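Local structure of beta-ketoacyl synthase (Pseudomonas aeruginosa, 4CW4) at residues Gly16-Ala21 and Val196-Asp201; Leu192-Val197 and Leu363-Gln368; Asn312-Ile317 and Ser478-Ser483; Ala470-Val475 and Ala484-Ser489. The protein condenses acetyl-CoA, or a short-chain acyl-CoA, with malonyl-ACP to make the beta-ketoacyl-ACP primer that starts fatty acid biosynthesis. All coordinates share one frame; numbering follows the deposited sequence.

Interaction 1: Gly16-Ala21 and Val196-Asp201; sequences GGYNAA and VVAATD
Tyr18 and Asp201 carry most of this contact, in which an outer helix of the thiolase fold of ketosynthases lies against a sheet strand. The segment axes of strand 16-19 and helix 196-201 come within 5.7 Å and run 138° apart. The strand passes the helix at two glycines, Gly16 and Gly17, and the CB of Ala198 rests 3.6 Å from the CA of Gly17. Asp201 fastens this seam from the next helical turn. With its CG anti to the backbone N (chi1 -173°), the carboxylate reaches back to the strand, and OD2 accepts the Gly17 N-H at 2.8 Å through its anti lone pair, the one directed away from OD1. OD2 also lies 3.1 Å from Gly16 CA, where the bare glycine leaves room for it. OD1 is held by the hydroxyls of Ser25 and Tyr585, so both oxygens of this buried group have partners. Tyr18 packs alongside, over Val197 and next to Asp201 CB. Its ring crosses the Val197 side chain at about a right angle, CE2 touching CG1 at 3.5 Å, while the CA of Ala198 lies at the ring edge. In the ring plane a water hydrogen-bonds to Tyr18 OH at 2.7 Å and donates to Val197 O at 2.8 Å.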
# COMPACT_ATOMS: atom_id res chain seq x y z
N GLY A 16 -9.90 -18.84 -5.41
CA GLY A 16 -11.19 -18.69 -4.78
C GLY A 16 -11.46 -17.26 -4.41
O GLY A 16 -10.58 -16.42 -4.54
N GLY A 17 -12.67 -17.01 -3.91
CA GLY A 17 -13.04 -15.65 -3.55
C GLY A 17 -14.49 -15.37 -3.86
O GLY A 17 -15.24 -16.29 -4.20
N TYR A 18 -14.87 -14.10 -3.76
CA TYR A 18 -16.25 -13.65 -3.88
C TYR A 18 -16.32 -12.28 -4.52
O TYR A 18 -15.59 -11.35 -4.14
CB TYR A 18 -16.93 -13.60 -2.50
CG TYR A 18 -17.01 -14.98 -1.88
CD1 TYR A 18 -18.06 -15.84 -2.19
CD2 TYR A 18 -16.02 -15.44 -1.02
CE1 TYR A 18 -18.13 -17.11 -1.66
CE2 TYR A 18 -16.06 -16.72 -0.52
CZ TYR A 18 -17.13 -17.54 -0.82
OH TYR A 18 -17.21 -18.82 -0.31
N ASN A 19 -17.20 -12.18 -5.51
CA ASN A 19 -17.57 -10.90 -6.09
C ASN A 19 -19.04 -10.94 -6.48
O ASN A 19 -19.77 -11.85 -6.03
CB ASN A 19 -16.65 -10.53 -7.25
CG ASN A 19 -16.71 -11.49 -8.41
OD1 ASN A 19 -17.69 -12.21 -8.60
ND2 ASN A 19 -15.68 -11.46 -9.24
N ALA A 20 -19.49 -9.97 -7.27
CA ALA A 20 -20.91 -9.87 -7.60
C ALA A 20 -21.43 -11.08 -8.36
O ALA A 20 -22.64 -11.27 -8.44
CB ALA A 20 -21.17 -8.59 -8.40
N ALA A 21 -20.54 -11.90 -8.93
CA ALA A 21 -20.96 -13.09 -9.68
C ALA A 21 -21.09 -14.33 -8.78
O ALA A 21 -21.60 -15.35 -9.22
CB ALA A 21 -20.00 -13.37 -10.84
N VAL A 196 -10.70 -12.86 4.70
CA VAL A 196 -10.68 -14.11 5.46
C VAL A 196 -11.52 -15.18 4.75
O VAL A 196 -11.09 -16.32 4.57
CB VAL A 196 -11.16 -13.86 6.92
CG1 VAL A 196 -11.48 -15.17 7.65
CG2 VAL A 196 -10.13 -13.04 7.68
N VAL A 197 -12.71 -14.80 4.32
CA VAL A 197 -13.62 -15.76 3.69
C VAL A 197 -13.13 -16.19 2.30
O VAL A 197 -13.19 -17.39 1.95
CB VAL A 197 -15.06 -15.19 3.66
CG1 VAL A 197 -15.97 -16.05 2.87
CG2 VAL A 197 -15.56 -15.01 5.09
N ALA A 198 -12.60 -15.25 1.53
CA ALA A 198 -12.02 -15.57 0.23
C ALA A 198 -10.77 -16.43 0.35
O ALA A 198 -10.56 -17.32 -0.47
CB ALA A 198 -11.70 -14.29 -0.53
N ALA A 199 -9.92 -16.15 1.33
CA ALA A 199 -8.69 -16.91 1.45
C ALA A 199 -9.00 -18.37 1.74
O ALA A 199 -8.34 -19.26 1.21
CB ALA A 199 -7.79 -16.32 2.52
N THR A 200 -9.99 -18.62 2.59
CA THR A 200 -10.34 -20.00 2.90
C THR A 200 -10.80 -20.70 1.63
O THR A 200 -10.38 -21.83 1.37
CB THR A 200 -11.43 -20.11 3.98
OG1 THR A 200 -10.94 -19.63 5.23
CG2 THR A 200 -11.87 -21.57 4.14
N ASP A 201 -11.66 -20.04 0.86
CA ASP A 201 -12.15 -20.65 -0.40
C ASP A 201 -10.96 -21.03 -1.29
O ASP A 201 -10.90 -22.17 -1.80
CB ASP A 201 -13.08 -19.66 -1.11
CG ASP A 201 -13.76 -20.25 -2.32
OD1 ASP A 201 -14.21 -21.42 -2.27
OD2 ASP A 201 -13.83 -19.54 -3.34
O HOH W 1 -15.31 -19.24 1.63

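Interaction 2: Leu192-Val197 and Leu363-Gln368; sequences LQMSVV and LAESSQ
Glu365 OE2 is gripped by two groups, the hydroxyl of Tyr98 and the backbone N of Leu173, while OE1 forms a salt bridge with Arg190 NE; across the contact the same side chain meets Met194. A buried carboxylate with this many partners would be expected to stay ionised, and its flat end is fixed in direction. Met194 crosses Glu365 at about a right angle. Its chain runs extended as far as SD and then bends at chi3 (56°), which drops the methyl CE onto the strand backbone. CE lies 3.5 Å from Ser366 N and 4.0 Å from Glu365 CB, whereas SD stays 4.1 Å from Glu365 OE1. Here an outer-layer helix of the thiolase fold lies on a sheet: helix 192-197 and strand 366-368 run in roughly the same direction, their segment axes 7.6 Å apart and 31° from parallel. Ser367 points its CB toward the helix. That CB lies 3.9 Å from the CB of Met194, and OG, turned anti to the backbone N (chi1 -177°), comes within 3.5 Å of Ser195 CA. The hydroxyl is not spent on the helix; it hydrogen-bonds instead to Asn312 O in the adjoining strand 307-314. Ser195 OG likewise turns elsewhere, to Tyr369 OH and Pro264 O, leaving the Ser195-Ser367 pair in van der Waals contact, with Ser195 CB 4.3 Å from Ser367 OG.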
# COMPACT_ATOMS: atom_id res chain seq x y z
N LEU A 192 -11.80 -6.91 5.50
CA LEU A 192 -11.09 -7.96 6.21
C LEU A 192 -11.93 -9.22 6.30
O LEU A 192 -11.39 -10.31 6.15
CB LEU A 192 -10.61 -7.50 7.58
CG LEU A 192 -9.68 -6.28 7.56
CD1 LEU A 192 -8.96 -6.14 8.91
CD2 LEU A 192 -8.66 -6.31 6.40
N GLN A 193 -13.23 -9.07 6.54
CA GLN A 193 -14.14 -10.21 6.50
C GLN A 193 -14.05 -10.91 5.14
O GLN A 193 -13.96 -12.13 5.06
CB GLN A 193 -15.58 -9.75 6.73
CG GLN A 193 -15.80 -9.05 8.07
CD GLN A 193 -17.17 -8.45 8.18
OE1 GLN A 193 -18.01 -8.62 7.31
NE2 GLN A 193 -17.40 -7.76 9.26
N MET A 194 -14.06 -10.12 4.07
CA MET A 194 -14.03 -10.67 2.72
C MET A 194 -12.71 -11.37 2.45
O MET A 194 -12.68 -12.41 1.81
CB MET A 194 -14.30 -9.57 1.69
CG MET A 194 -15.77 -9.15 1.68
SD MET A 194 -16.19 -7.79 0.59
CE MET A 194 -15.62 -8.39 -1.00
N SER A 195 -11.62 -10.83 2.99
CA SER A 195 -10.31 -11.44 2.78
C SER A 195 -10.24 -12.79 3.46
O SER A 195 -9.76 -13.76 2.89
CB SER A 195 -9.17 -10.54 3.29
OG SER A 195 -7.91 -11.10 2.96
N VAL A 196 -10.70 -12.86 4.70
CA VAL A 196 -10.68 -14.11 5.46
C VAL A 196 -11.52 -15.18 4.75
O VAL A 196 -11.09 -16.32 4.57
CB VAL A 196 -11.16 -13.86 6.92
CG1 VAL A 196 -11.48 -15.17 7.65
CG2 VAL A 196 -10.13 -13.04 7.68
N VAL A 197 -12.71 -14.80 4.32
CA VAL A 197 -13.62 -15.76 3.69
C VAL A 197 -13.13 -16.19 2.30
O VAL A 197 -13.19 -17.39 1.95
CB VAL A 197 -15.06 -15.19 3.66
CG1 VAL A 197 -15.97 -16.05 2.87
CG2 VAL A 197 -15.56 -15.01 5.09
N LEU A 363 -18.33 1.20 -9.33
CA LEU A 363 -17.60 0.74 -8.17
C LEU A 363 -18.12 -0.63 -7.72
O LEU A 363 -19.32 -0.87 -7.74
CB LEU A 363 -17.78 1.77 -7.07
CG LEU A 363 -16.93 1.65 -5.83
CD1 LEU A 363 -15.47 1.84 -6.17
CD2 LEU A 363 -17.38 2.69 -4.83
N ALA A 364 -17.22 -1.51 -7.29
CA ALA A 364 -17.58 -2.85 -6.88
C ALA A 364 -16.71 -3.34 -5.73
O ALA A 364 -15.61 -2.83 -5.49
CB ALA A 364 -17.44 -3.81 -8.04
N GLU A 365 -17.21 -4.35 -5.04
CA GLU A 365 -16.45 -5.05 -4.00
C GLU A 365 -16.08 -6.46 -4.46
O GLU A 365 -16.87 -7.15 -5.10
CB GLU A 365 -17.26 -5.13 -2.71
CG GLU A 365 -18.57 -5.90 -2.83
CD GLU A 365 -19.44 -5.86 -1.57
OE1 GLU A 365 -19.08 -5.17 -0.58
OE2 GLU A 365 -20.49 -6.51 -1.59
N SER A 366 -14.88 -6.89 -4.10
CA SER A 366 -14.40 -8.22 -4.46
C SER A 366 -13.22 -8.58 -3.61
O SER A 366 -12.39 -7.73 -3.30
CB SER A 366 -13.95 -8.26 -5.91
OG SER A 366 -13.58 -9.59 -6.28
N SER A 367 -13.14 -9.85 -3.24
CA SER A 367 -11.90 -10.40 -2.70
C SER A 367 -11.63 -11.69 -3.42
O SER A 367 -12.50 -12.55 -3.52
CB SER A 367 -11.95 -10.64 -1.19
OG SER A 367 -10.69 -11.11 -0.73
N GLN A 368 -10.40 -11.83 -3.91
CA GLN A 368 -9.99 -12.95 -4.76
C GLN A 368 -8.57 -13.34 -4.41
O GLN A 368 -7.75 -12.46 -4.18
CB GLN A 368 -10.01 -12.51 -6.23
CG GLN A 368 -11.33 -12.03 -6.78
CD GLN A 368 -12.25 -13.14 -7.18
OE1 GLN A 368 -12.30 -14.18 -6.52
NE2 GLN A 368 -12.98 -12.94 -8.26

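Interaction 3: Asn312-Ile317 and Ser478-Ser483; sequences NSEAPI and SLATAS
Glu314 makes the direct hydrogen bond of this contact, accepting the Ala480 N-H on OE1 at 3.1 Å. The donor comes from the anti side of the carboxylate, 23° out of its plane, at an N-H...O angle of 151°. A bend at chi2 (97°) turns the carboxylate toward the Leu479-Ala480 turn and so brings OE1 to Ala480 N. Ile229 N also binds OE1 and Met230 N binds OE2, so three backbone amides hold the group and probably stabilise its negative charge. Nearer the backbone, Glu314 CB packs 3.3 Å from Ser478 O. Other polar atoms meet without bonding. Asn312 OD1 and Ala480 O, both acceptors, lie 3.4 Å apart, and Thr481 OG1 sits 3.4 Å from Asn312 CB. These two side chains bond to other partners, Asn312 ND2 to Gly227 O and Thr481 OG1 to Ser366 O of the next strand. The apolar contact is small: Pro316 CB touches Leu479 CD1 at 3.8 Å, the two side chains sliding past each other in opposite directions. The 478-483 turn follows directly on His477, whose ND1 hydrogen-bonds to Leu479 N, and Leu479 also touches Cys286. Strand 312-314 thus backs a loop of the Cys-His-His active site characteristic of elongating ketosynthases, in which Cys286, His439 and His477 are the presumed catalytic residues.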
# COMPACT_ATOMS: atom_id res chain seq x y z
N ASN A 312 -6.28 -9.86 -3.39
CA ASN A 312 -6.64 -8.54 -2.88
C ASN A 312 -8.04 -8.61 -2.29
O ASN A 312 -8.80 -9.56 -2.54
CB ASN A 312 -6.61 -7.51 -4.01
CG ASN A 312 -5.22 -6.99 -4.33
OD1 ASN A 312 -4.66 -7.28 -5.39
ND2 ASN A 312 -4.66 -6.22 -3.42
N SER A 313 -8.38 -7.59 -1.52
CA SER A 313 -9.71 -7.46 -0.97
C SER A 313 -10.07 -5.98 -0.91
O SER A 313 -9.34 -5.20 -0.30
CB SER A 313 -9.79 -8.03 0.43
OG SER A 313 -11.14 -7.96 0.85
N GLU A 314 -11.16 -5.62 -1.55
CA GLU A 314 -11.63 -4.24 -1.56
C GLU A 314 -13.14 -4.22 -1.35
O GLU A 314 -13.88 -4.92 -2.04
CB GLU A 314 -11.28 -3.54 -2.87
CG GLU A 314 -11.32 -2.02 -2.78
CD GLU A 314 -9.97 -1.40 -2.53
OE1 GLU A 314 -9.01 -1.69 -3.26
OE2 GLU A 314 -9.88 -0.55 -1.62
N ALA A 315 -13.58 -3.40 -0.40
CA ALA A 315 -14.98 -3.22 -0.08
C ALA A 315 -15.24 -1.72 -0.01
O ALA A 315 -15.31 -1.13 1.06
CB ALA A 315 -15.33 -3.91 1.25
N PRO A 316 -15.37 -1.07 -1.18
CA PRO A 316 -15.42 0.38 -1.26
C PRO A 316 -16.83 0.94 -1.45
O PRO A 316 -16.93 2.12 -1.78
CB PRO A 316 -14.61 0.64 -2.50
CG PRO A 316 -15.04 -0.49 -3.42
CD PRO A 316 -15.27 -1.68 -2.52
N ILE A 317 -17.88 0.15 -1.26
CA ILE A 317 -19.23 0.63 -1.48
C ILE A 317 -19.68 1.40 -0.23
O ILE A 317 -20.36 0.87 0.64
CB ILE A 317 -20.21 -0.49 -1.86
CG1 ILE A 317 -19.66 -1.32 -3.03
CG2 ILE A 317 -21.55 0.13 -2.21
CD1 ILE A 317 -20.48 -2.56 -3.33
N SER A 478 -13.61 -3.47 -9.09
CA SER A 478 -13.31 -3.71 -7.67
C SER A 478 -11.96 -3.16 -7.24
O SER A 478 -11.42 -3.54 -6.20
CB SER A 478 -13.40 -5.20 -7.35
OG SER A 478 -12.46 -5.90 -8.15
N LEU A 479 -11.43 -2.22 -8.01
CA LEU A 479 -10.30 -1.39 -7.57
C LEU A 479 -9.06 -2.29 -7.43
O LEU A 479 -8.60 -2.83 -8.43
CB LEU A 479 -10.64 -0.60 -6.31
CG LEU A 479 -11.87 0.32 -6.38
CD1 LEU A 479 -11.96 1.19 -5.15
CD2 LEU A 479 -11.88 1.19 -7.65
N ALA A 480 -8.51 -2.47 -6.22
CA ALA A 480 -7.34 -3.34 -6.09
C ALA A 480 -7.56 -4.71 -6.71
O ALA A 480 -6.67 -5.28 -7.32
CB ALA A 480 -6.91 -3.53 -4.63
N THR A 481 -8.77 -5.23 -6.55
CA THR A 481 -9.04 -6.62 -6.91
C THR A 481 -9.41 -6.77 -8.38
O THR A 481 -9.63 -7.88 -8.85
CB THR A 481 -10.18 -7.14 -6.00
OG1 THR A 481 -9.89 -6.76 -4.66
CG2 THR A 481 -10.32 -8.65 -6.07
N ALA A 482 -9.45 -5.66 -9.11
CA ALA A 482 -9.98 -5.69 -10.47
C ALA A 482 -9.29 -6.73 -11.36
O ALA A 482 -9.93 -7.50 -12.05
CB ALA A 482 -9.89 -4.34 -11.10
N SER A 483 -7.96 -6.75 -11.36
CA SER A 483 -7.25 -7.66 -12.24
C SER A 483 -7.24 -9.09 -11.73
O SER A 483 -6.95 -9.98 -12.50
CB SER A 483 -5.86 -7.14 -12.61
OG SER A 483 -5.08 -6.80 -11.46

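Interaction 4: Ala470-Val475 and Ala484-Ser489; sequences AVKAYV and ADQLIS
Val471 points its two methyls at different parts of helix 484-489. CG1, placed between the backbone N and the carbonyl carbon (chi1 76°), meets Gln486 CG at 3.7 Å, the two side chains crossing at a slant. CG2 lies 3.9 Å from Asp485 O and 4.0 Å from Ser489 CB. Val475, one turn on, sets its CG2 3.9 Å from Asp485 OD2, an apolar group against a buried acid whose OD2 is bonded to Ser478 OG and OD1 to Ser366 OG. Lys472 and Gln486 also lie aslant, their ends converging without touching directly: a water accepts from Lys472 NZ at 2.9 Å and donates to Gln486 OE1 at 2.9 Å. A second water accepts from Val471 N and, weakly, from Gln486 NE2. Each polar end has a further anchor, Lys472 NZ on His439 O and Gln486 NE2 on Asn536 O, so the ammonium group is held beside the presumed catalytic histidines His439 and His477. Helix 482-496 belongs to the central helical layer of the thiolase fold: it presents Gln486 and Ser489 to strand 434-437 and Ala484, Leu487 and Ile488 to strand 366-374, while the short helix 472-475 packs at its side together with helix 28-33.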
# COMPACT_ATOMS: atom_id res chain seq x y z
N ALA A 470 -14.38 -8.38 -21.30
CA ALA A 470 -14.33 -7.30 -20.31
C ALA A 470 -15.16 -7.64 -19.07
O ALA A 470 -16.37 -7.48 -19.04
CB ALA A 470 -14.80 -6.00 -20.93
N VAL A 471 -14.48 -8.16 -18.05
CA VAL A 471 -15.17 -8.71 -16.89
C VAL A 471 -15.95 -7.63 -16.13
O VAL A 471 -16.94 -7.94 -15.47
CB VAL A 471 -14.18 -9.42 -15.94
CG1 VAL A 471 -13.37 -8.39 -15.14
CG2 VAL A 471 -14.90 -10.41 -15.03
N LYS A 472 -15.54 -6.37 -16.24
CA LYS A 472 -16.20 -5.29 -15.50
C LYS A 472 -17.63 -5.05 -15.98
O LYS A 472 -18.44 -4.44 -15.27
CB LYS A 472 -15.41 -3.98 -15.56
CG LYS A 472 -14.05 -4.04 -14.85
CD LYS A 472 -13.26 -2.74 -15.00
CE LYS A 472 -11.88 -2.81 -14.35
NZ LYS A 472 -11.03 -3.89 -14.94
N ALA A 473 -17.97 -5.55 -17.16
CA ALA A 473 -19.36 -5.48 -17.61
C ALA A 473 -20.28 -6.22 -16.64
O ALA A 473 -21.44 -5.82 -16.41
CB ALA A 473 -19.49 -6.08 -19.00
N TYR A 474 -19.77 -7.33 -16.12
CA TYR A 474 -20.51 -8.18 -15.19
C TYR A 474 -20.42 -7.75 -13.73
O TYR A 474 -21.44 -7.73 -13.03
CB TYR A 474 -20.03 -9.63 -15.29
CG TYR A 474 -20.23 -10.26 -16.65
CD1 TYR A 474 -21.48 -10.77 -17.00
CD2 TYR A 474 -19.20 -10.35 -17.58
CE1 TYR A 474 -21.70 -11.37 -18.23
CE2 TYR A 474 -19.42 -10.94 -18.82
CZ TYR A 474 -20.67 -11.45 -19.14
OH TYR A 474 -20.91 -12.04 -20.35
N VAL A 475 -19.20 -7.48 -13.26
CA VAL A 475 -18.98 -7.32 -11.82
C VAL A 475 -18.47 -5.95 -11.42
O VAL A 475 -18.15 -5.73 -10.27
CB VAL A 475 -18.00 -8.40 -11.28
CG1 VAL A 475 -18.58 -9.80 -11.54
CG2 VAL A 475 -16.59 -8.25 -11.91
N ALA A 484 -7.60 -9.31 -10.48
CA ALA A 484 -7.86 -10.66 -10.00
C ALA A 484 -9.22 -11.17 -10.54
O ALA A 484 -9.34 -12.31 -10.93
CB ALA A 484 -7.84 -10.73 -8.47
N ASP A 485 -10.24 -10.32 -10.55
CA ASP A 485 -11.50 -10.68 -11.20
C ASP A 485 -11.24 -11.10 -12.66
O ASP A 485 -11.84 -12.05 -13.17
CB ASP A 485 -12.50 -9.50 -11.21
CG ASP A 485 -13.02 -9.13 -9.83
OD1 ASP A 485 -13.07 -10.00 -8.92
OD2 ASP A 485 -13.44 -7.96 -9.68
N GLN A 486 -10.36 -10.36 -13.34
CA GLN A 486 -9.98 -10.70 -14.71
C GLN A 486 -9.29 -12.07 -14.80
O GLN A 486 -9.68 -12.92 -15.60
CB GLN A 486 -9.07 -9.62 -15.32
CG GLN A 486 -9.71 -8.25 -15.49
CD GLN A 486 -8.68 -7.20 -15.89
OE1 GLN A 486 -7.86 -6.77 -15.08
NE2 GLN A 486 -8.70 -6.80 -17.13
N LEU A 487 -8.25 -12.27 -13.99
CA LEU A 487 -7.49 -13.51 -14.01
C LEU A 487 -8.40 -14.71 -13.74
O LEU A 487 -8.36 -15.70 -14.45
CB LEU A 487 -6.34 -13.47 -12.99
CG LEU A 487 -5.55 -14.79 -12.87
CD1 LEU A 487 -5.06 -15.25 -14.21
CD2 LEU A 487 -4.36 -14.67 -11.88
N ILE A 488 -9.26 -14.60 -12.75
CA ILE A 488 -10.06 -15.75 -12.39
C ILE A 488 -11.08 -16.06 -13.49
O ILE A 488 -11.30 -17.24 -13.81
CB ILE A 488 -10.67 -15.57 -11.00
CG1 ILE A 488 -9.57 -15.83 -9.96
CG2 ILE A 488 -11.85 -16.50 -10.79
CD1 ILE A 488 -9.98 -15.55 -8.57
N SER A 489 -11.66 -15.04 -14.09
CA SER A 489 -12.53 -15.27 -15.24
C SER A 489 -11.78 -15.97 -16.37
O SER A 489 -12.30 -16.90 -16.99
CB SER A 489 -13.14 -13.98 -15.74
OG SER A 489 -13.91 -14.26 -16.89
O HOH W 2 -11.61 -8.03 -18.32
O HOH W 3 -8.16 -3.97 -14.53
O HOH W 4 -15.94 -6.84 -8.83

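All four contacts are buried, and none lies at the surface, yet their chemistry changes across the layers. Interactions 1 and 2 share helix 190-204, laid over neighbouring strands 10-19 and 366-374; side chains laid on strand backbone dominate both, with one direct hydrogen bond in the first. Interactions 3 and 4 share helix 482-496 and its leading turn, near the presumed catalytic residues; interaction 3 has one direct hydrogen bond, as interaction 1 does, whereas interaction 4 has none and is bridged by several waters. Strand 366-374 lies between the two pairs: Ser367 faces the outer helix, whereas Gln368 NE2 bonds to Asp485 OD1 of interaction 4, which also receives Asn19 ND2 from segment 16-21.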